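ULam111 (Flavobacterium sp., PDB 5WUT) is a laminarinase of glycoside hydrolase family 16 that probably cleaves internal beta-1,3-glucosidic bonds of the storage glucan laminarin. Local coordinates at residues F133-H137 / V181-N185; W167-M172 / W194-F200. All coordinates share one frame; numbering follows the deposited sequence.

Interaction 1 (F133-H137 / V181-N185); sequences FTSLH and VYTFN
Leu136 and Thr134 reach from strand 133-137 to Tyr182 and Phe184 of strand 181-184 in a partly buried contact of a beta-jelly roll, the fold of family 16 glycoside hydrolases. Thr134 and Leu136 are buried, whereas the side chains of 181-184 lie nearer the surface. The strand segments run nearly parallel, 14° apart, with axes 8.2 Å from each other; no hydrogen bond links them, and the contact is carried mainly by side chains. Leu136 works chiefly through a single branch. Its CD2 comes up to the edge of the Tyr182 ring, near the ring plane, at 3.7 Å from CE2, and the same methyl lies 3.7 Å from CB of Phe184. One leucine methyl is narrow enough to enter between two aromatic side chains that leave their strand on the same side. Both aromatics set CG anti to the backbone N (chi1 175° in Tyr182), which carries the tyrosine ring toward Leu136. CG of Leu136 in turn lies 3.9 Å from CD2 of Phe184.

Phe174, on strand 172-176, faces both Val181 and Tyr182 in a classic beta bulge; its ring meets that of Tyr182, and it also touches Thr134 and Leu136, so a large apolar side chain fills the space between the two strands. At the other end Val181 packs on Ile179 of the second subunit. A threonine suits its position because it is compact and beta-branched: with chi1 at 54°, Thr134 and Tyr182 point past one another, OG1 running by CD2 and lying 3.5 Å from CB of the tyrosine.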
ATOM      1  N   PHE A 133       2.744  -8.349   8.183  1.00  9.97           N
ATOM      2  CA  PHE A 133       2.650  -7.733   9.502  1.00 11.24           C
ATOM      3  C   PHE A 133       3.811  -6.777   9.679  1.00 11.79           C
ATOM      4  O   PHE A 133       4.909  -7.068   9.218  1.00 11.92           O
ATOM      5  CB  PHE A 133       2.660  -8.805  10.597  1.00 15.03           C
ATOM      6  CG  PHE A 133       1.574  -9.837  10.449  1.00 17.68           C
ATOM      7  CD1 PHE A 133       1.728 -10.920   9.590  1.00 17.94           C
ATOM      8  CD2 PHE A 133       0.400  -9.726  11.170  1.00 19.57           C
ATOM      9  CE1 PHE A 133       0.722 -11.866   9.448  1.00 19.07           C
ATOM     10  CE2 PHE A 133      -0.607 -10.671  11.030  1.00 20.27           C
ATOM     11  CZ  PHE A 133      -0.439 -11.739  10.170  1.00 22.45           C
ATOM     12  N   THR A 134       3.557  -5.628  10.302  1.00  9.19           N
ATOM     13  CA  THR A 134       4.599  -4.663  10.656  1.00  8.13           C
ATOM     14  C   THR A 134       4.397  -4.332  12.119  1.00 10.74           C
ATOM     15  O   THR A 134       3.281  -4.000  12.517  1.00  9.70           O
ATOM     16  CB  THR A 134       4.527  -3.390   9.805  1.00  9.17           C
ATOM     17  OG1 THR A 134       3.205  -2.843   9.885  1.00 10.22           O
ATOM     18  CG2 THR A 134       4.842  -3.709   8.358  1.00 10.59           C
ATOM     19  N   SER A 135       5.458  -4.453  12.922  1.00  9.86           N
ATOM     20  CA  SER A 135       5.322  -4.439  14.380  1.00  9.88           C
ATOM     21  C   SER A 135       6.522  -3.867  15.098  1.00 10.55           C
ATOM     22  O   SER A 135       7.630  -3.797  14.548  1.00 10.29           O
ATOM     23  CB  SER A 135       5.097  -5.852  14.928  1.00 11.54           C
ATOM     24  OG  SER A 135       4.226  -6.619  14.118  1.00 14.07           O
ATOM     25  N   LEU A 136       6.282  -3.519  16.358  1.00  8.47           N
ATOM     26  CA  LEU A 136       7.322  -3.138  17.322  1.00  9.11           C
ATOM     27  C   LEU A 136       7.192  -4.017  18.556  1.00  9.30           C
ATOM     28  O   LEU A 136       6.088  -4.356  18.945  1.00 10.40           O
ATOM     29  CB  LEU A 136       7.206  -1.675  17.751  1.00  8.97           C
ATOM     30  CG  LEU A 136       7.470  -0.560  16.739  1.00 12.71           C
ATOM     31  CD1 LEU A 136       8.717  -0.770  15.893  1.00 12.13           C
ATOM     32  CD2 LEU A 136       6.251  -0.368  15.881  1.00 13.16           C
ATOM     33  N   HIS A 137       8.322  -4.379  19.160  1.00  9.13           N
ATOM     34  CA  HIS A 137       8.332  -5.029  20.469  1.00 11.72           C
ATOM     35  C   HIS A 137       9.211  -4.212  21.392  1.00 10.66           C
ATOM     36  O   HIS A 137      10.326  -3.819  21.020  1.00 10.88           O
ATOM     37  CB  HIS A 137       8.855  -6.460  20.387  1.00 11.03           C
ATOM     38  CG  HIS A 137       8.025  -7.338  19.520  1.00 11.86           C
ATOM     39  ND1 HIS A 137       7.080  -8.204  20.026  1.00 12.95           N
ATOM     40  CD2 HIS A 137       7.968  -7.458  18.174  1.00 10.58           C
ATOM     41  CE1 HIS A 137       6.491  -8.835  19.027  1.00 16.10           C
ATOM     42  NE2 HIS A 137       7.010  -8.397  17.892  1.00 12.54           N
ATOM     43  N   VAL A 181       1.865   1.958   5.441  1.00  8.30           N
ATOM     44  CA  VAL A 181       0.836   1.048   5.959  1.00 10.56           C
ATOM     45  C   VAL A 181       0.630   1.139   7.468  1.00 12.01           C
ATOM     46  O   VAL A 181      -0.406   0.694   7.973  1.00 11.77           O
ATOM     47  CB  VAL A 181       1.140  -0.416   5.602  1.00 11.07           C
ATOM     48  CG1 VAL A 181       1.143  -0.587   4.099  1.00 10.67           C
ATOM     49  CG2 VAL A 181       2.474  -0.877   6.219  1.00 12.85           C
ATOM     50  N   TYR A 182       1.597   1.708   8.186  1.00  9.58           N
ATOM     51  CA  TYR A 182       1.546   1.727   9.647  1.00  9.05           C
ATOM     52  C   TYR A 182       2.501   2.782  10.191  1.00  9.50           C
ATOM     53  O   TYR A 182       3.620   2.935   9.689  1.00  9.03           O
ATOM     54  CB  TYR A 182       1.895   0.340  10.225  1.00  9.56           C
ATOM     55  CG  TYR A 182       1.986   0.271  11.737  1.00 10.25           C
ATOM     56  CD1 TYR A 182       0.941   0.717  12.548  1.00 11.64           C
ATOM     57  CD2 TYR A 182       3.104  -0.277  12.352  1.00  9.47           C
ATOM     58  CE1 TYR A 182       1.035   0.661  13.935  1.00 11.22           C
ATOM     59  CE2 TYR A 182       3.196  -0.354  13.735  1.00 10.20           C
ATOM     60  CZ  TYR A 182       2.162   0.112  14.515  1.00 11.76           C
ATOM     61  OH  TYR A 182       2.285   0.054  15.890  1.00 13.09           O
ATOM     62  N   THR A 183       2.058   3.498  11.221  1.00  9.33           N
ATOM     63  CA  THR A 183       2.884   4.499  11.877  1.00  8.68           C
ATOM     64  C   THR A 183       2.828   4.321  13.392  1.00 11.38           C
ATOM     65  O   THR A 183       1.751   4.172  13.969  1.00 13.55           O
ATOM     66  CB  THR A 183       2.433   5.933  11.527  1.00  9.66           C
ATOM     67  OG1 THR A 183       2.591   6.163  10.122  1.00 11.71           O
ATOM     68  CG2 THR A 183       3.249   6.949  12.305  1.00 12.36           C
ATOM     69  N   PHE A 184       3.991   4.316  14.032  1.00 10.99           N
ATOM     70  CA  PHE A 184       4.062   4.302  15.489  1.00  9.29           C
ATOM     71  C   PHE A 184       4.730   5.599  15.909  1.00  9.61           C
ATOM     72  O   PHE A 184       5.868   5.888  15.520  1.00 11.16           O
ATOM     73  CB  PHE A 184       4.833   3.068  15.995  1.00 12.26           C
ATOM     74  CG  PHE A 184       4.950   2.979  17.499  1.00 12.48           C
ATOM     75  CD1 PHE A 184       3.819   2.912  18.295  1.00 13.05           C
ATOM     76  CD2 PHE A 184       6.201   2.919  18.105  1.00 12.67           C
ATOM     77  CE1 PHE A 184       3.926   2.819  19.681  1.00 13.08           C
ATOM     78  CE2 PHE A 184       6.322   2.821  19.485  1.00 14.98           C
ATOM     79  CZ  PHE A 184       5.180   2.767  20.274  1.00 15.09           C
ATOM     80  N   ASN A 185       3.991   6.406  16.662  1.00 11.75           N
ATOM     81  CA  ASN A 185       4.469   7.705  17.101  1.00 13.45           C
ATOM     82  C   ASN A 185       3.882   8.020  18.461  1.00 17.36           C
ATOM     83  O   ASN A 185       2.942   8.809  18.573  1.00 23.05           O
ATOM     84  CB  ASN A 185       4.088   8.788  16.084  1.00 13.59           C
ATOM     85  CG  ASN A 185       4.644  10.156  16.444  1.00 20.98           C
ATOM     86  OD1 ASN A 185       5.152  10.367  17.543  1.00 25.55           O
ATOM     87  ND2 ASN A 185       4.548  11.096  15.508  1.00 27.04           N
TER

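Interaction 2 (W167-M172 / W194-F200); sequences WTKDKM and WPYDQPF
Two tryptophans from opposite sides of this contact are each held by their indole N-H, and both bonds lie near the ring plane. NE1 of Trp167 gives its hydrogen to the backbone O of Tyr196 (2.9 Å), meeting a lone pair in the carbonyl plane, though bent to 141° at the hydrogen. NE1 of Trp194 donates within its own loop to OD1 of Asp197 (3.0 Å), approached from above the carboxylate plane; Tyr82 OH bonds to the same oxygen. A water ties the loops together by donating to Lys169 O and Asp197 OD2.

Farther along the Trp167 indole, CH2 presses on CD1 of Phe200 at 3.4 Å, the ring planes standing 82° apart. Its edge also covers Gln198 O, 3.4 Å from CZ2, a buried oxygen without a polar partner. Replacing Trp167 by an alanine would probably leave the Tyr196 carbonyl without this donor and open a gap beside Phe200. The Trp194 ring, broad enough to span the turn, butts its six-membered edge against 167-172: CZ2 lies 3.3 Å from Thr168 O, and CH2 meets CA of Lys171. Thr168 shapes that turn, its OG1 accepting from the backbone N of both Asp170 and Lys171 in an ST motif. Flexible Met172, its chain folded, lays its CE over one face of the Tyr196 ring in a CH-pi contact, 4.1 Å from the centroid, while Pro195 CG covers the other face.

Segment 167-172 turns the beta hairpin of strands 161-167 and 172-176; the loop 194-200 leads into strand 200-208, and Ile119 of strand 118-123 packs against Met172, Tyr196 and Phe200.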
ATOM      1  N   TRP A 167      12.579   5.834   9.866  1.00 10.54           N
ATOM      2  CA  TRP A 167      12.815   5.806  11.296  1.00  9.39           C
ATOM      3  C   TRP A 167      13.473   7.104  11.717  1.00  9.59           C
ATOM      4  O   TRP A 167      14.559   7.448  11.235  1.00 11.56           O
ATOM      5  CB  TRP A 167      13.696   4.594  11.614  1.00  7.87           C
ATOM      6  CG  TRP A 167      14.295   4.486  12.993  1.00  9.40           C
ATOM      7  CD1 TRP A 167      13.881   5.091  14.155  1.00  9.65           C
ATOM      8  CD2 TRP A 167      15.429   3.697  13.337  1.00 10.33           C
ATOM      9  NE1 TRP A 167      14.702   4.727  15.199  1.00 11.34           N
ATOM     10  CE2 TRP A 167      15.662   3.870  14.722  1.00  9.31           C
ATOM     11  CE3 TRP A 167      16.285   2.866  12.601  1.00 10.99           C
ATOM     12  CZ2 TRP A 167      16.715   3.246  15.383  1.00  9.79           C
ATOM     13  CZ3 TRP A 167      17.321   2.248  13.261  1.00  9.25           C
ATOM     14  CH2 TRP A 167      17.529   2.437  14.636  1.00 10.57           C
ATOM     15  N   THR A 168      12.796   7.850  12.589  1.00 10.14           N
ATOM     16  CA  THR A 168      13.361   9.083  13.144  1.00 10.24           C
ATOM     17  C   THR A 168      13.254   9.074  14.662  1.00 10.77           C
ATOM     18  O   THR A 168      12.744   8.131  15.251  1.00 11.25           O
ATOM     19  CB  THR A 168      12.650  10.348  12.609  1.00 12.85           C
ATOM     20  OG1 THR A 168      11.325  10.401  13.156  1.00 13.99           O
ATOM     21  CG2 THR A 168      12.570  10.337  11.097  1.00 14.49           C
ATOM     22  N   LYS A 169      13.751  10.127  15.297  1.00 13.00           N
ATOM     23  CA  LYS A 169      13.651  10.235  16.744  1.00 13.49           C
ATOM     24  C   LYS A 169      12.210  10.376  17.214  1.00 12.13           C
ATOM     25  O   LYS A 169      11.925  10.168  18.385  1.00 13.32           O
ATOM     26  CB  LYS A 169      14.462  11.423  17.239  1.00 13.46           C
ATOM     27  CG  LYS A 169      13.840  12.753  16.904  1.00 14.40           C
ATOM     28  CD  LYS A 169      14.715  13.906  17.411  1.00 18.79           C
ATOM     29  CE  LYS A 169      14.029  15.244  17.161  1.00 18.32           C
ATOM     30  NZ  LYS A 169      15.012  16.359  17.050  1.00 30.76           N
ATOM     31  N   ASP A 170      11.305  10.718  16.297  1.00 12.89           N
ATOM     32  CA  ASP A 170       9.923  11.008  16.673  1.00 15.02           C
ATOM     33  C   ASP A 170       8.915   9.942  16.244  1.00 15.59           C
ATOM     34  O   ASP A 170       7.849   9.812  16.848  1.00 15.57           O
ATOM     35  CB  ASP A 170       9.493  12.351  16.096  1.00 15.76           C
ATOM     36  CG  ASP A 170      10.263  13.511  16.693  1.00 17.89           C
ATOM     37  OD1 ASP A 170      10.422  13.566  17.933  1.00 21.46           O
ATOM     38  OD2 ASP A 170      10.734  14.345  15.907  1.00 23.16           O
ATOM     39  N   LYS A 171       9.216   9.197  15.186  1.00 11.58           N
ATOM     40  CA  LYS A 171       8.250   8.212  14.727  1.00 13.16           C
ATOM     41  C   LYS A 171       8.853   7.112  13.873  1.00 13.68           C
ATOM     42  O   LYS A 171       9.968   7.235  13.353  1.00 12.10           O
ATOM     43  CB  LYS A 171       7.119   8.885  13.951  1.00 15.17           C
ATOM     44  CG  LYS A 171       7.576   9.676  12.775  1.00 18.84           C
ATOM     45  CD  LYS A 171       6.392  10.063  11.909  1.00 26.06           C
ATOM     46  CE  LYS A 171       6.849  10.967  10.792  1.00 23.57           C
ATOM     47  NZ  LYS A 171       7.662  10.226   9.796  1.00 27.36           N
ATOM     48  N   MET A 172       8.088   6.034  13.744  1.00 10.03           N
ATOM     49  CA  MET A 172       8.448   4.895  12.923  1.00  8.55           C
ATOM     50  C   MET A 172       7.357   4.671  11.886  1.00  9.63           C
ATOM     51  O   MET A 172       6.237   4.288  12.247  1.00 12.02           O
ATOM     52  CB  MET A 172       8.616   3.649  13.794  1.00  9.44           C
ATOM     53  CG  MET A 172       9.337   2.493  13.123  1.00 11.11           C
ATOM     54  SD  MET A 172      11.126   2.737  13.137  1.00 12.76           S
ATOM     55  CE  MET A 172      11.502   2.556  14.874  1.00 11.79           C
ATOM     56  N   TRP A 194       9.835   3.589  24.001  1.00 12.32           N
ATOM     57  CA  TRP A 194      10.618   3.987  22.833  1.00 10.79           C
ATOM     58  C   TRP A 194      12.101   3.752  23.041  1.00 12.08           C
ATOM     59  O   TRP A 194      12.846   4.680  23.372  1.00 14.61           O
ATOM     60  CB  TRP A 194      10.355   5.468  22.519  1.00 12.49           C
ATOM     61  CG  TRP A 194      10.976   5.991  21.245  1.00 12.04           C
ATOM     62  CD1 TRP A 194      12.170   6.638  21.123  1.00 12.26           C
ATOM     63  CD2 TRP A 194      10.407   5.951  19.929  1.00 10.45           C
ATOM     64  NE1 TRP A 194      12.387   6.998  19.812  1.00 10.85           N
ATOM     65  CE2 TRP A 194      11.320   6.582  19.060  1.00 10.42           C
ATOM     66  CE3 TRP A 194       9.219   5.438  19.402  1.00 10.78           C
ATOM     67  CZ2 TRP A 194      11.084   6.714  17.689  1.00 10.89           C
ATOM     68  CZ3 TRP A 194       8.983   5.570  18.042  1.00 13.78           C
ATOM     69  CH2 TRP A 194       9.918   6.202  17.202  1.00 11.34           C
ATOM     70  N   PRO A 195      12.536   2.500  22.865  1.00 10.84           N
ATOM     71  CA  PRO A 195      13.962   2.177  22.921  1.00 11.89           C
ATOM     72  C   PRO A 195      14.659   2.461  21.590  1.00 11.75           C
ATOM     73  O   PRO A 195      15.682   1.837  21.315  1.00 12.48           O
ATOM     74  CB  PRO A 195      13.962   0.676  23.206  1.00 11.87           C
ATOM     75  CG  PRO A 195      12.695   0.197  22.512  1.00 12.19           C
ATOM     76  CD  PRO A 195      11.699   1.288  22.771  1.00 11.46           C
ATOM     77  N   TYR A 196      14.108   3.355  20.773  1.00 11.20           N
ATOM     78  CA  TYR A 196      14.569   3.481  19.394  1.00  9.57           C
ATOM     79  C   TYR A 196      15.500   4.667  19.120  1.00  9.40           C
ATOM     80  O   TYR A 196      15.668   5.056  17.965  1.00 10.81           O
ATOM     81  CB  TYR A 196      13.349   3.540  18.457  1.00  9.36           C
ATOM     82  CG  TYR A 196      12.517   2.279  18.584  1.00  9.24           C
ATOM     83  CD1 TYR A 196      13.012   1.061  18.141  1.00  8.42           C
ATOM     84  CD2 TYR A 196      11.266   2.297  19.178  1.00  9.95           C
ATOM     85  CE1 TYR A 196      12.283  -0.107  18.274  1.00  7.16           C
ATOM     86  CE2 TYR A 196      10.518   1.116  19.316  1.00  9.04           C
ATOM     87  CZ  TYR A 196      11.038  -0.083  18.855  1.00  9.06           C
ATOM     88  OH  TYR A 196      10.324  -1.251  18.994  1.00  8.88           O
ATOM     89  N   ASP A 197      16.104   5.229  20.171  1.00 12.04           N
ATOM     90  CA  ASP A 197      17.125   6.257  20.005  1.00 12.71           C
ATOM     91  C   ASP A 197      18.504   5.673  20.289  1.00 13.48           C
ATOM     92  O   ASP A 197      19.258   6.155  21.141  1.00 13.65           O
ATOM     93  CB  ASP A 197      16.839   7.461  20.912  1.00 12.80           C
ATOM     94  CG  ASP A 197      15.499   8.109  20.617  1.00 13.11           C
ATOM     95  OD1 ASP A 197      15.122   8.204  19.431  1.00 10.27           O
ATOM     96  OD2 ASP A 197      14.839   8.548  21.581  1.00 14.35           O
ATOM     97  N   GLN A 198      18.809   4.601  19.561  1.00 11.99           N
ATOM     98  CA  GLN A 198      20.096   3.918  19.636  1.00  9.24           C
ATOM     99  C   GLN A 198      20.303   3.209  18.306  1.00 10.40           C
ATOM    100  O   GLN A 198      19.360   3.060  17.528  1.00 10.76           O
ATOM    101  CB  GLN A 198      20.133   2.920  20.789  1.00 12.43           C
ATOM    102  CG  GLN A 198      19.119   1.805  20.622  1.00 11.10           C
ATOM    103  CD  GLN A 198      19.367   0.615  21.527  1.00 13.24           C
ATOM    104  OE1 GLN A 198      20.510   0.291  21.875  1.00 15.61           O
ATOM    105  NE2 GLN A 198      18.286  -0.040  21.931  1.00 12.79           N
ATOM    106  N   PRO A 199      21.535   2.761  18.030  1.00 11.06           N
ATOM    107  CA  PRO A 199      21.721   1.950  16.822  1.00 10.87           C
ATOM    108  C   PRO A 199      20.987   0.614  16.938  1.00  9.42           C
ATOM    109  O   PRO A 199      20.805   0.097  18.051  1.00 11.43           O
ATOM    110  CB  PRO A 199      23.243   1.738  16.760  1.00 14.07           C
ATOM    111  CG  PRO A 199      23.824   2.814  17.666  1.00 13.51           C
ATOM    112  CD  PRO A 199      22.804   2.994  18.745  1.00 12.72           C
ATOM    113  N   PHE A 200      20.566   0.091  15.791  1.00  9.05           N
ATOM    114  CA  PHE A 200      19.945  -1.227  15.694  1.00  9.75           C
ATOM    115  C   PHE A 200      20.703  -2.062  14.672  1.00  9.74           C
ATOM    116  O   PHE A 200      21.363  -1.504  13.808  1.00 10.04           O
ATOM    117  CB  PHE A 200      18.467  -1.094  15.283  1.00  9.71           C
ATOM    118  CG  PHE A 200      17.521  -0.904  16.446  1.00  9.28           C
ATOM    119  CD1 PHE A 200      17.615   0.216  17.270  1.00 10.28           C
ATOM    120  CD2 PHE A 200      16.520  -1.834  16.694  1.00  9.07           C
ATOM    121  CE1 PHE A 200      16.760   0.363  18.356  1.00  8.69           C
ATOM    122  CE2 PHE A 200      15.660  -1.674  17.759  1.00 10.35           C
ATOM    123  CZ  PHE A 200      15.789  -0.579  18.593  1.00  9.15           C
TER
HETATM  124  O   HOH W   1      13.132  10.450  20.766  1.00 17.65           O

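Both contacts are partly buried. Interaction 1 joins two strands, about 13 Å from the chain centre, and none of its touching residues is exposed; interaction 2 clasps loops at the strand ends, about 17 Å out, where buried aromatics sit beside exposed Lys169, Asp170 and Asp197. The first is hydrogen-bond-free and almost wholly apolar; the second adds indole donors, a bridging water and backbone carbonyls to its aromatic packing. Their centres are 12 Å apart, and strand 172-176 connects them: it begins at Met172, whose N probably bonds to Phe184 O (2.8 Å), and carries Phe174 into interaction 1. Tyr196 forms a second join: its hydroxyl, bonded to Glu118 O, also lies 3.3 Å from His137 O, a probable hydrogen bond.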